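Decapping nuclease RAI1 (Candida albicans, PDB 5BUD) removes NAD caps and processes other capped or triphosphorylated RNA 5' ends in a metal-dependent reaction and, by direct binding, stabilises and stimulates the exoribonuclease RAT1. Local coordinates at residues K87-E92 with T384-S389; G215-V220 with W335-V340; I69-N74 with K143-Q148. One frame throughout, in Å; residues are numbered along the deposited sequence.

Overall arrangement
The three contacts sit at separate places on this PD-(D/E)XK-type nuclease fold, and none touches another. Contacts 1 and 2 are the nearer pair, with centres 23 Å apart and nearest atoms about 8 Å apart; the chain between the two helices of contact 1 includes both segments of contact 2. Contact 3 lies 33 Å from contact 1 and 30 Å from contact 2, centre to centre. It is also the one nearest the bound RNA: its nearest atom is about 5 Å from the nucleic acid, against about 17 Å for contact 2 and 24 Å for contact 1. The side chain of Asp71 in contact 3 is about 14 Å from a manganese ion.

Contact 1: residues K87-E92 with T384-S389; sequences KYETSE and TEWRQS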
loop_
_atom_site.group_PDB
_atom_site.type_symbol
_atom_site.label_atom_id
_atom_site.label_comp_id
_atom_site.label_asym_id
_atom_site.label_seq_id
_atom_site.Cartn_x
_atom_site.Cartn_y
_atom_site.Cartn_z
ATOM N N LYS A 87 -9.814 16.446 11.239
ATOM C CA LYS A 87 -9.478 16.315 12.662
ATOM C C LYS A 87 -8.066 16.786 12.992
ATOM O O LYS A 87 -7.865 17.570 13.947
ATOM C CB LYS A 87 -9.662 14.882 13.118
ATOM C CG LYS A 87 -9.525 14.695 14.617
ATOM C CD LYS A 87 -10.056 13.332 15.049
ATOM C CE LYS A 87 -9.859 13.107 16.540
ATOM N NZ LYS A 87 -8.425 13.235 16.900
ATOM N N TYR A 88 -7.080 16.327 12.206
ATOM C CA TYR A 88 -5.687 16.685 12.447
ATOM C C TYR A 88 -5.465 18.150 12.209
ATOM O O TYR A 88 -4.837 18.827 13.008
ATOM C CB TYR A 88 -4.749 15.867 11.530
ATOM C CG TYR A 88 -3.262 16.196 11.665
ATOM C CD1 TYR A 88 -2.536 15.815 12.798
ATOM C CD2 TYR A 88 -2.580 16.844 10.643
ATOM C CE1 TYR A 88 -1.177 16.109 12.915
ATOM C CE2 TYR A 88 -1.223 17.137 10.744
ATOM C CZ TYR A 88 -0.531 16.775 11.879
ATOM O OH TYR A 88 0.807 17.072 11.949
ATOM N N GLU A 89 -5.936 18.645 11.072
ATOM C CA GLU A 89 -5.691 20.020 10.705
ATOM C C GLU A 89 -6.408 20.989 11.662
ATOM O O GLU A 89 -5.943 22.094 11.861
ATOM C CB GLU A 89 -6.117 20.269 9.257
ATOM C CG GLU A 89 -5.283 19.523 8.200
ATOM C CD GLU A 89 -5.686 19.859 6.759
ATOM O OE1 GLU A 89 -6.842 20.320 6.523
ATOM O OE2 GLU A 89 -4.827 19.689 5.849
ATOM N N THR A 90 -7.544 20.570 12.219
ATOM C CA THR A 90 -8.292 21.400 13.149
ATOM C C THR A 90 -7.431 21.554 14.411
ATOM O O THR A 90 -7.246 22.673 14.884
ATOM C CB THR A 90 -9.712 20.840 13.425
ATOM O OG1 THR A 90 -10.506 20.919 12.231
ATOM C CG2 THR A 90 -10.420 21.637 14.529
ATOM N N SER A 91 -6.836 20.449 14.882
ATOM C CA SER A 91 -5.864 20.473 16.005
ATOM C C SER A 91 -4.656 21.363 15.778
ATOM O O SER A 91 -4.205 22.044 16.689
ATOM C CB SER A 91 -5.331 19.078 16.309
ATOM O OG SER A 91 -6.180 18.395 17.181
ATOM N N GLU A 92 -4.117 21.332 14.572
ATOM C CA GLU A 92 -2.943 22.129 14.234
ATOM C C GLU A 92 -3.267 23.577 13.898
ATOM O O GLU A 92 -2.358 24.407 13.844
ATOM C CB GLU A 92 -2.234 21.503 13.037
ATOM C CG GLU A 92 -1.665 20.118 13.325
ATOM C CD GLU A 92 -0.454 20.184 14.227
ATOM O OE1 GLU A 92 0.479 20.916 13.891
ATOM O OE2 GLU A 92 -0.441 19.503 15.270
ATOM N N THR A 384 -14.229 20.408 1.990
ATOM C CA THR A 384 -14.170 21.682 1.260
ATOM C C THR A 384 -14.506 22.877 2.185
ATOM O O THR A 384 -13.795 23.896 2.189
ATOM C CB THR A 384 -15.042 21.663 -0.023
ATOM O OG1 THR A 384 -16.425 21.435 0.299
ATOM C CG2 THR A 384 -14.579 20.549 -0.981
ATOM N N GLU A 385 -15.551 22.724 2.997
ATOM C CA GLU A 385 -15.931 23.776 3.956
ATOM C C GLU A 385 -14.823 24.027 4.951
ATOM O O GLU A 385 -14.469 25.177 5.210
ATOM C CB GLU A 385 -17.190 23.406 4.731
ATOM C CG GLU A 385 -17.673 24.534 5.610
ATOM C CD GLU A 385 -18.895 24.187 6.434
ATOM O OE1 GLU A 385 -19.734 23.380 5.992
ATOM O OE2 GLU A 385 -19.008 24.753 7.531
ATOM N N TRP A 386 -14.282 22.949 5.529
ATOM C CA TRP A 386 -13.146 23.108 6.434
ATOM C C TRP A 386 -12.041 23.930 5.772
ATOM O O TRP A 386 -11.557 24.899 6.354
ATOM C CB TRP A 386 -12.597 21.764 6.930
ATOM C CG TRP A 386 -11.186 21.889 7.461
ATOM C CD1 TRP A 386 -10.040 21.365 6.902
ATOM C CD2 TRP A 386 -10.760 22.628 8.622
ATOM N NE1 TRP A 386 -8.932 21.731 7.651
ATOM C CE2 TRP A 386 -9.343 22.498 8.708
ATOM C CE3 TRP A 386 -11.429 23.386 9.593
ATOM C CZ2 TRP A 386 -8.602 23.081 9.731
ATOM C CZ3 TRP A 386 -10.677 23.981 10.607
ATOM C CH2 TRP A 386 -9.281 23.821 10.667
ATOM N N ARG A 387 -11.633 23.562 4.566
ATOM C CA ARG A 387 -10.511 24.277 3.931
ATOM C C ARG A 387 -10.817 25.753 3.551
ATOM O O ARG A 387 -9.934 26.650 3.649
ATOM C CB ARG A 387 -9.976 23.520 2.710
ATOM C CG ARG A 387 -9.240 22.221 3.055
ATOM C CD ARG A 387 -7.933 22.502 3.798
ATOM N NE ARG A 387 -7.048 21.344 3.843
ATOM C CZ ARG A 387 -6.228 20.969 2.861
ATOM N NH1 ARG A 387 -6.184 21.638 1.724
ATOM N NH2 ARG A 387 -5.468 19.886 3.017
ATOM N N GLN A 388 -12.049 25.998 3.116
ATOM C CA GLN A 388 -12.499 27.362 2.813
ATOM C C GLN A 388 -12.482 28.227 4.068
ATOM O O GLN A 388 -12.186 29.415 3.987
ATOM C CB GLN A 388 -13.904 27.361 2.214
ATOM C CG GLN A 388 -13.960 26.818 0.795
ATOM C CD GLN A 388 -15.322 26.253 0.433
ATOM O OE1 GLN A 388 -16.262 26.260 1.244
ATOM N NE2 GLN A 388 -15.427 25.727 -0.775
ATOM N N SER A 389 -12.771 27.614 5.215
ATOM C CA SER A 389 -12.792 28.316 6.514
ATOM C C SER A 389 -11.438 28.846 6.997
ATOM O O SER A 389 -11.406 29.790 7.784
ATOM C CB SER A 389 -13.379 27.424 7.610
ATOM O OG SER A 389 -12.392 26.582 8.185
#
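A salt-bridged helix-helix contact joins the end of helix 78-92 to the C-terminal helix 381-389, at the periphery of the PD-(D/E)XK nuclease fold. The two short segments run nearly parallel, 19° apart, with axes 11.3 Å from each other, a spacing bridged by long side chains. Glu89 is the hub. Arg387, its chain bent at chi2, grips the carboxylate side-on, NE to OE1 at 2.9 Å and NH2 to OE2 at 2.9 Å, both on syn lone pairs. The NE bond is the straighter, with OE1 near the guanidinium plane; OE2 is tilted out of it. The remaining NH1 pairs with Asp129. With Ile96 N also donating to OE2 and Trp386 NE1 to OE1, each oxygen of the buried carboxylate has two donors, which would probably favour its charged form. Thr90 lies over one face of the Trp386 ring: OG1, itself bonded to Ile86 O, is 3.4 Å above the plane, near the rim of the six-membered part. Trp386 CG is anti to the backbone N (chi1 161°), which carries the indole out to helix 78-92. There NE1 donates to Glu89 OE1 over 2.8 Å, in the ring plane and on the anti side of that oxygen, with an N-H...O angle of 146°.

Contact 2: residues G215-V220 with W335-V340; sequences GNVKLV and WLNTTV
Val217 lays its CG2 methyl against the side chain of Asn337, 3.7 Å from ND2 and 3.8 Å from CB. The methyl therefore meets both the nitrogen of the amide and the aliphatic stem behind it, and the two side chains pass each other pointing in opposite directions. Val217 CG2 is placed anti to its own carbonyl carbon, while Asn337 has CG anti to the backbone N (chi1 -165°), swinging the amide out from the helix toward the strand. The nitrogen of that amide faces the strand segment; its oxygen, OD1, accepts a hydrogen bond from Lys342 NZ, so the two ends of the group have different partners. Here the start of strand 217-228, in the nuclease fold of the PD-(D/E)XK class, meets the last turn of helix 322-339. Asp99, in a loop, touches the side chains of both Val217 and Asn337, and its OD1 accepts from the backbone N of Lys218. Elsewhere on this last turn, Leu336 and Trp335 rest on Leu351 and Leu362 of strands 349-354 and 359-364. Asn216, in the turn just before the strand, comes no nearer to Asn337 than 4.3 Å, OD1 to ND2. A water lies between them, donating to Asn216 OD1 over 2.9 Å; its link to Asn337 ND2 is unusually short and so doubtful.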
loop_
_atom_site.group_PDB
_atom_site.type_symbol
_atom_site.label_atom_id
_atom_site.label_comp_id
_atom_site.label_asym_id
_atom_site.label_seq_id
_atom_site.Cartn_x
_atom_site.Cartn_y
_atom_site.Cartn_z
ATOM N N GLY A 215 12.890 14.842 -4.593
ATOM C CA GLY A 215 13.258 16.079 -5.285
ATOM C C GLY A 215 12.710 17.254 -4.484
ATOM O O GLY A 215 12.875 17.313 -3.275
ATOM N N ASN A 216 12.016 18.171 -5.141
ATOM C CA ASN A 216 11.413 19.280 -4.431
ATOM C C ASN A 216 9.900 19.117 -4.280
ATOM O O ASN A 216 9.208 20.089 -4.027
ATOM C CB ASN A 216 11.749 20.605 -5.139
ATOM C CG ASN A 216 11.325 20.607 -6.602
ATOM O OD1 ASN A 216 10.210 20.197 -6.940
ATOM N ND2 ASN A 216 12.217 21.061 -7.478
ATOM N N VAL A 217 9.380 17.899 -4.420
ATOM C CA VAL A 217 7.931 17.668 -4.291
ATOM C C VAL A 217 7.585 17.075 -2.931
ATOM O O VAL A 217 8.303 16.230 -2.428
ATOM C CB VAL A 217 7.405 16.748 -5.409
ATOM C CG1 VAL A 217 5.890 16.551 -5.272
ATOM C CG2 VAL A 217 7.712 17.355 -6.760
ATOM N N LYS A 218 6.485 17.532 -2.332
ATOM C CA LYS A 218 6.011 16.988 -1.060
ATOM C C LYS A 218 4.786 16.105 -1.270
ATOM O O LYS A 218 3.857 16.481 -2.005
ATOM C CB LYS A 218 5.668 18.125 -0.087
ATOM C CG LYS A 218 6.887 18.886 0.438
ATOM C CD LYS A 218 8.036 17.958 0.825
ATOM C CE LYS A 218 9.275 18.701 1.324
ATOM N NZ LYS A 218 10.168 19.073 0.183
ATOM N N LEU A 219 4.798 14.936 -0.632
ATOM C CA LEU A 219 3.673 14.000 -0.720
ATOM C C LEU A 219 3.211 13.551 0.637
ATOM O O LEU A 219 4.031 13.272 1.490
ATOM C CB LEU A 219 4.044 12.758 -1.504
ATOM C CG LEU A 219 4.498 13.014 -2.941
ATOM C CD1 LEU A 219 6.012 12.963 -2.974
ATOM C CD2 LEU A 219 3.884 11.964 -3.867
ATOM N N VAL A 220 1.891 13.464 0.798
ATOM C CA VAL A 220 1.273 12.833 1.947
ATOM C C VAL A 220 0.656 11.527 1.471
ATOM O O VAL A 220 -0.099 11.532 0.503
ATOM C CB VAL A 220 0.223 13.779 2.555
ATOM C CG1 VAL A 220 -0.644 13.066 3.599
ATOM C CG2 VAL A 220 0.946 14.976 3.150
ATOM N N TRP A 335 6.675 15.869 -12.772
ATOM C CA TRP A 335 5.829 16.168 -13.941
ATOM C C TRP A 335 4.421 16.539 -13.468
ATOM O O TRP A 335 3.897 17.610 -13.823
ATOM C CB TRP A 335 5.840 14.965 -14.896
ATOM C CG TRP A 335 4.986 15.048 -16.125
ATOM C CD1 TRP A 335 5.174 15.853 -17.224
ATOM C CD2 TRP A 335 3.848 14.234 -16.413
ATOM N NE1 TRP A 335 4.212 15.590 -18.163
ATOM C CE2 TRP A 335 3.379 14.607 -17.687
ATOM C CE3 TRP A 335 3.178 13.225 -15.713
ATOM C CZ2 TRP A 335 2.260 14.008 -18.276
ATOM C CZ3 TRP A 335 2.050 12.633 -16.301
ATOM C CH2 TRP A 335 1.610 13.029 -17.572
ATOM N N LEU A 336 3.839 15.724 -12.597
ATOM C CA LEU A 336 2.534 16.075 -12.029
ATOM C C LEU A 336 2.560 17.446 -11.322
ATOM O O LEU A 336 1.608 18.224 -11.431
ATOM C CB LEU A 336 2.058 15.016 -11.043
ATOM C CG LEU A 336 1.750 13.638 -11.596
ATOM C CD1 LEU A 336 1.547 12.656 -10.445
ATOM C CD2 LEU A 336 0.533 13.691 -12.506
ATOM N N ASN A 337 3.647 17.725 -10.621
ATOM C CA ASN A 337 3.757 18.932 -9.807
ATOM C C ASN A 337 3.952 20.222 -10.606
ATOM O O ASN A 337 3.712 21.296 -10.074
ATOM C CB ASN A 337 4.897 18.793 -8.789
ATOM C CG ASN A 337 4.826 19.833 -7.686
ATOM O OD1 ASN A 337 3.782 20.014 -7.045
ATOM N ND2 ASN A 337 5.920 20.547 -7.480
ATOM N N THR A 338 4.396 20.129 -11.853
ATOM C CA THR A 338 4.641 21.328 -12.682
ATOM C C THR A 338 3.692 21.445 -13.884
ATOM O O THR A 338 3.671 22.470 -14.563
ATOM C CB THR A 338 6.107 21.357 -13.164
ATOM O OG1 THR A 338 6.396 20.161 -13.875
ATOM C CG2 THR A 338 7.063 21.438 -11.980
ATOM N N THR A 339 2.909 20.401 -14.137
ATOM C CA THR A 339 2.064 20.311 -15.307
ATOM C C THR A 339 0.649 20.739 -14.991
ATOM O O THR A 339 0.032 21.411 -15.796
ATOM C CB THR A 339 2.054 18.856 -15.864
ATOM O OG1 THR A 339 3.251 18.621 -16.610
ATOM C CG2 THR A 339 0.853 18.579 -16.770
ATOM N N VAL A 340 0.112 20.301 -13.852
ATOM C CA VAL A 340 -1.277 20.553 -13.532
ATOM C C VAL A 340 -1.305 21.856 -12.733
ATOM O O VAL A 340 -0.493 22.034 -11.817
ATOM C CB VAL A 340 -1.899 19.411 -12.704
ATOM C CG1 VAL A 340 -3.402 19.614 -12.550
ATOM C CG2 VAL A 340 -1.657 18.060 -13.365
HETATM O O HOH W 1 7.961 19.943 -8.810
#

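Contact 3: residues I69-N74 with K143-Q148; sequences IPDEQN and KRRKEQ
Asp71 and Arg145 make the close part of this surface contact, which sets the short 3-10 turn that holds Asp71 and Glu72 against helix 138-155. Their meeting is between a carboxylate oxygen and a side-chain carbon: Asp71 OD2 lies 3.2 Å from Arg145 CD and 4.1 Å from Arg145 CG, so the acid rests on the aliphatic part of the arginine. The charged end turns aside. Arg145 leaves its helix with CG anti to the backbone N (chi1 -155°) and then bends at chi3 (-79°), which leaves NE 4.3 Å from Asp71 OD2, beyond salt-bridge range. The carboxylate and guanidinium planes stand 69° apart, far from the coplanar geometry of a side-on grip. Leu75, in the loop, also touches the Arg145 side chain. One residue further along each segment the contact is looser. Glu72 is bent at chi2, and the Lys146 chain, likewise bent at chi2, brings NZ toward the loop; the two chains cross at about a right angle, and Glu72 OE2 remains 4.0 Å from Lys146 NZ. Both residues are exposed, so this attraction is probably weakened by solvent. Lys146 NZ is farther still from Asp71 OD2, at 5.3 Å. The two acids of the loop thus face the two bases of the helix without forming a salt bridge. With its nearest atom about 5 Å from the nucleic acid, this loop-to-helix surface contact flanks the RNA-bearing side of the PD-(D/E)XK nuclease fold.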
loop_
_atom_site.group_PDB
_atom_site.type_symbol
_atom_site.label_atom_id
_atom_site.label_comp_id
_atom_site.label_asym_id
_atom_site.label_seq_id
_atom_site.Cartn_x
_atom_site.Cartn_y
_atom_site.Cartn_z
ATOM N N ILE A 69 -14.133 -8.974 4.067
ATOM C CA ILE A 69 -14.854 -7.784 3.621
ATOM C C ILE A 69 -15.130 -7.875 2.110
ATOM O O ILE A 69 -14.253 -8.256 1.333
ATOM C CB ILE A 69 -14.129 -6.480 4.032
ATOM C CG1 ILE A 69 -15.006 -5.265 3.737
ATOM C CG2 ILE A 69 -12.786 -6.321 3.332
ATOM C CD1 ILE A 69 -14.543 -3.998 4.422
ATOM N N PRO A 70 -16.373 -7.567 1.676
ATOM C CA PRO A 70 -16.575 -7.592 0.214
ATOM C C PRO A 70 -15.629 -6.608 -0.481
ATOM O O PRO A 70 -15.365 -5.548 0.071
ATOM C CB PRO A 70 -18.046 -7.159 0.052
ATOM C CG PRO A 70 -18.691 -7.523 1.343
ATOM C CD PRO A 70 -17.638 -7.412 2.410
ATOM N N ASP A 71 -15.123 -6.964 -1.653
ATOM C CA ASP A 71 -14.197 -6.104 -2.393
ATOM C C ASP A 71 -14.748 -4.678 -2.616
ATOM O O ASP A 71 -14.016 -3.698 -2.514
ATOM C CB ASP A 71 -13.865 -6.727 -3.743
ATOM C CG ASP A 71 -13.009 -7.971 -3.623
ATOM O OD1 ASP A 71 -12.566 -8.310 -2.503
ATOM O OD2 ASP A 71 -12.777 -8.611 -4.662
ATOM N N GLU A 72 -16.044 -4.570 -2.884
ATOM C CA GLU A 72 -16.690 -3.275 -3.162
ATOM C C GLU A 72 -16.598 -2.364 -1.961
ATOM O O GLU A 72 -16.560 -1.141 -2.116
ATOM C CB GLU A 72 -18.175 -3.420 -3.532
ATOM C CG GLU A 72 -18.528 -4.638 -4.357
ATOM C CD GLU A 72 -18.701 -5.879 -3.507
ATOM O OE1 GLU A 72 -19.641 -5.919 -2.674
ATOM O OE2 GLU A 72 -17.889 -6.810 -3.669
ATOM N N GLN A 73 -16.562 -2.967 -0.769
ATOM C CA GLN A 73 -16.463 -2.224 0.483
ATOM C C GLN A 73 -15.033 -1.976 0.961
ATOM O O GLN A 73 -14.844 -1.383 2.030
ATOM C CB GLN A 73 -17.230 -2.970 1.596
ATOM C CG GLN A 73 -18.728 -3.039 1.381
ATOM C CD GLN A 73 -19.432 -3.843 2.446
ATOM O OE1 GLN A 73 -18.968 -3.938 3.586
ATOM N NE2 GLN A 73 -20.560 -4.434 2.080
ATOM N N ASN A 74 -14.029 -2.424 0.200
ATOM C CA ASN A 74 -12.636 -2.405 0.676
ATOM C C ASN A 74 -11.725 -1.561 -0.204
ATOM O O ASN A 74 -10.504 -1.688 -0.163
ATOM C CB ASN A 74 -12.089 -3.850 0.736
ATOM C CG ASN A 74 -10.925 -3.992 1.683
ATOM O OD1 ASN A 74 -10.811 -3.250 2.655
ATOM N ND2 ASN A 74 -10.053 -4.945 1.410
ATOM N N LYS A 143 -13.802 -3.653 -12.271
ATOM C CA LYS A 143 -14.039 -4.369 -13.518
ATOM C C LYS A 143 -12.869 -5.294 -13.839
ATOM O O LYS A 143 -13.061 -6.440 -14.287
ATOM C CB LYS A 143 -14.286 -3.385 -14.658
ATOM C CG LYS A 143 -14.822 -4.012 -15.926
ATOM C CD LYS A 143 -14.455 -3.180 -17.150
ATOM C CE LYS A 143 -12.948 -3.199 -17.406
ATOM N NZ LYS A 143 -12.629 -2.884 -18.821
ATOM N N ARG A 144 -11.659 -4.815 -13.596
ATOM C CA ARG A 144 -10.487 -5.652 -13.800
ATOM C C ARG A 144 -10.428 -6.788 -12.791
ATOM O O ARG A 144 -10.067 -7.904 -13.149
ATOM C CB ARG A 144 -9.225 -4.826 -13.746
ATOM C CG ARG A 144 -9.159 -3.882 -14.921
ATOM C CD ARG A 144 -8.195 -2.751 -14.708
ATOM N NE ARG A 144 -8.059 -2.005 -15.949
ATOM C CZ ARG A 144 -7.486 -0.815 -16.066
ATOM N NH1 ARG A 144 -6.971 -0.185 -15.010
ATOM N NH2 ARG A 144 -7.427 -0.256 -17.257
ATOM N N ARG A 145 -10.788 -6.504 -11.545
ATOM C CA ARG A 145 -10.807 -7.533 -10.518
ATOM C C ARG A 145 -11.846 -8.622 -10.857
ATOM O O ARG A 145 -11.570 -9.805 -10.707
ATOM C CB ARG A 145 -11.061 -6.924 -9.138
ATOM C CG ARG A 145 -10.513 -7.772 -7.999
ATOM C CD ARG A 145 -10.737 -7.153 -6.622
ATOM N NE ARG A 145 -9.768 -6.095 -6.307
ATOM C CZ ARG A 145 -10.047 -4.800 -6.143
ATOM N NH1 ARG A 145 -11.292 -4.339 -6.252
ATOM N NH2 ARG A 145 -9.064 -3.952 -5.859
ATOM N N LYS A 146 -13.021 -8.233 -11.342
ATOM C CA LYS A 146 -14.041 -9.217 -11.697
ATOM C C LYS A 146 -13.534 -10.073 -12.842
ATOM O O LYS A 146 -13.631 -11.294 -12.800
ATOM C CB LYS A 146 -15.353 -8.564 -12.113
ATOM C CG LYS A 146 -16.069 -7.753 -11.054
ATOM C CD LYS A 146 -16.363 -8.512 -9.770
ATOM C CE LYS A 146 -17.330 -7.720 -8.897
ATOM N NZ LYS A 146 -17.271 -8.087 -7.452
ATOM N N GLU A 147 -12.969 -9.432 -13.857
ATOM C CA GLU A 147 -12.508 -10.150 -15.042
ATOM C C GLU A 147 -11.305 -11.049 -14.737
ATOM O O GLU A 147 -11.160 -12.115 -15.330
ATOM C CB GLU A 147 -12.230 -9.189 -16.202
ATOM C CG GLU A 147 -10.814 -8.658 -16.289
ATOM C CD GLU A 147 -10.651 -7.573 -17.340
ATOM O OE1 GLU A 147 -9.509 -7.085 -17.478
ATOM O OE2 GLU A 147 -11.647 -7.217 -18.024
ATOM N N GLN A 148 -10.453 -10.623 -13.812
ATOM C CA GLN A 148 -9.381 -11.477 -13.308
ATOM C C GLN A 148 -9.991 -12.696 -12.619
ATOM O O GLN A 148 -9.581 -13.820 -12.860
ATOM C CB GLN A 148 -8.516 -10.718 -12.314
ATOM C CG GLN A 148 -7.348 -11.518 -11.752
ATOM C CD GLN A 148 -7.213 -11.391 -10.238
ATOM O OE1 GLN A 148 -7.290 -10.286 -9.681
ATOM N NE2 GLN A 148 -7.009 -12.527 -9.560
#